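Local coordinates for PHD finger protein 14 (Danio rerio, PDB 7D86) that binds histone H3, preferably unmodified, through a module of PHD and pre-PHD zinc fingers, and represses PDGFRA expression, at residues 76-81 / 93-98. Numbering follows the deposited sequence.
With ZN (zinc ion), chain C.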
# COMPACT_ATOMS: atom_id res chain seq x y z
N GLU A 76 -4.67 -9.59 -4.22
CA GLU A 76 -6.06 -9.99 -4.11
C GLU A 76 -7.00 -8.79 -4.02
O GLU A 76 -8.21 -8.95 -4.21
CB GLU A 76 -6.27 -10.89 -2.89
CG GLU A 76 -5.53 -12.23 -2.99
CD GLU A 76 -5.97 -13.04 -4.19
OE1 GLU A 76 -7.20 -13.25 -4.35
OE2 GLU A 76 -5.10 -13.46 -4.97
N LEU A 77 -6.48 -7.61 -3.73
CA LEU A 77 -7.31 -6.48 -3.34
C LEU A 77 -7.25 -5.31 -4.31
O LEU A 77 -7.97 -4.32 -4.10
CB LEU A 77 -6.93 -5.98 -1.94
CG LEU A 77 -6.90 -7.00 -0.80
CD1 LEU A 77 -6.34 -6.33 0.45
CD2 LEU A 77 -8.29 -7.58 -0.52
N CYS A 78 -6.42 -5.37 -5.34
CA CYS A 78 -6.24 -4.25 -6.26
C CYS A 78 -5.58 -4.76 -7.53
O CYS A 78 -5.01 -5.86 -7.53
CB CYS A 78 -5.39 -3.14 -5.62
SG CYS A 78 -3.61 -3.48 -5.76
N PRO A 79 -5.65 -4.01 -8.63
CA PRO A 79 -5.08 -4.47 -9.89
C PRO A 79 -3.60 -4.16 -10.10
O PRO A 79 -3.03 -4.64 -11.09
CB PRO A 79 -5.93 -3.74 -10.94
CG PRO A 79 -6.30 -2.46 -10.28
CD PRO A 79 -6.51 -2.82 -8.81
N SER A 80 -2.97 -3.41 -9.21
CA SER A 80 -1.58 -3.04 -9.40
C SER A 80 -0.67 -4.24 -9.21
O SER A 80 -0.85 -5.04 -8.29
CB SER A 80 -1.18 -1.94 -8.41
OG SER A 80 0.22 -1.73 -8.44
N GLN A 81 0.33 -4.37 -10.08
CA GLN A 81 1.37 -5.37 -9.90
C GLN A 81 2.69 -4.76 -9.47
O GLN A 81 3.69 -5.48 -9.34
CB GLN A 81 1.54 -6.20 -11.18
CG GLN A 81 0.33 -7.08 -11.45
CD GLN A 81 0.44 -7.85 -12.74
OE1 GLN A 81 1.41 -7.70 -13.49
NE2 GLN A 81 -0.55 -8.69 -13.02
N TRP A 93 -1.48 -13.37 -2.31
CA TRP A 93 -0.62 -12.23 -2.09
C TRP A 93 -1.43 -10.95 -2.05
O TRP A 93 -2.43 -10.80 -2.76
CB TRP A 93 0.45 -12.15 -3.20
CG TRP A 93 1.35 -13.35 -3.18
CD1 TRP A 93 1.15 -14.54 -3.82
CD2 TRP A 93 2.59 -13.47 -2.48
NE1 TRP A 93 2.20 -15.40 -3.55
CE2 TRP A 93 3.09 -14.76 -2.74
CE3 TRP A 93 3.33 -12.60 -1.67
CZ2 TRP A 93 4.30 -15.21 -2.21
CZ3 TRP A 93 4.52 -13.04 -1.14
CH2 TRP A 93 5.00 -14.33 -1.41
N VAL A 94 -1.01 -10.03 -1.18
CA VAL A 94 -1.58 -8.69 -1.11
C VAL A 94 -0.46 -7.68 -0.92
O VAL A 94 0.58 -7.98 -0.33
CB VAL A 94 -2.62 -8.57 0.04
CG1 VAL A 94 -3.85 -9.43 -0.25
CG2 VAL A 94 -2.00 -8.96 1.37
N HIS A 95 -0.68 -6.46 -1.42
CA HIS A 95 0.23 -5.36 -1.10
C HIS A 95 0.25 -5.12 0.41
O HIS A 95 -0.78 -5.19 1.09
CB HIS A 95 -0.19 -4.06 -1.79
CG HIS A 95 -0.02 -4.08 -3.27
ND1 HIS A 95 -1.09 -4.12 -4.14
CD2 HIS A 95 1.09 -4.07 -4.05
CE1 HIS A 95 -0.64 -4.14 -5.38
NE2 HIS A 95 0.68 -4.10 -5.35
N VAL A 96 1.44 -4.80 0.93
CA VAL A 96 1.52 -4.27 2.28
C VAL A 96 0.62 -3.05 2.41
O VAL A 96 -0.12 -2.90 3.40
CB VAL A 96 2.98 -3.94 2.65
CG1 VAL A 96 3.02 -3.10 3.91
CG2 VAL A 96 3.79 -5.23 2.81
N VAL A 97 0.64 -2.16 1.42
CA VAL A 97 -0.15 -0.93 1.54
C VAL A 97 -1.64 -1.24 1.52
O VAL A 97 -2.42 -0.64 2.27
CB VAL A 97 0.26 0.08 0.45
CG1 VAL A 97 -0.25 -0.32 -0.92
CG2 VAL A 97 -0.21 1.47 0.82
N CYS A 98 -2.07 -2.21 0.71
CA CYS A 98 -3.49 -2.56 0.71
C CYS A 98 -3.90 -3.14 2.05
O CYS A 98 -5.02 -2.88 2.54
CB CYS A 98 -3.80 -3.54 -0.43
SG CYS A 98 -3.77 -2.77 -2.08
ZN ZN C . -3.04 -4.27 -3.72
O HOH W 1 -2.58 -13.00 -5.14
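The backbone N of E76 donates a hydrogen bond of 2.9 Å to O of W93, which ties the 76-81 loop to strand 93-95. Further along, a zinc ion joins the two segments. The zinc ion is bound by SG of C78 and SG of C98, both at 2.3 Å, and by ND1 of H95 at 2.0 Å. C75 is the fourth ligand. This is the zinc site of the C2HC pre-PHD finger. With chi1 at 82°, SG of C78 stands between its own backbone N and carbonyl carbon and turns to the metal. This SG lies at the edge of the H95 ring, as does O of S80, which is 3.1 Å from H95 CE1. H95 NE2 is hydrogen-bonded to O of D82. Zinc at ND1 and D82 at NE2 together fix the rotation of the imidazole. Beside the metal, L77 CG packs on V94 CG1 (3.9 Å), and L77 CD1 rests on C98 CB (3.9 Å). A water links E76 OE2 to the backbone N of W93. H95 is the N-cap residue of helix 96-101. Strand 93-95 pairs antiparallel with strand 85-87, whose F85 ring meets H95. C78 and S80 also touch T160 of helix 159-164.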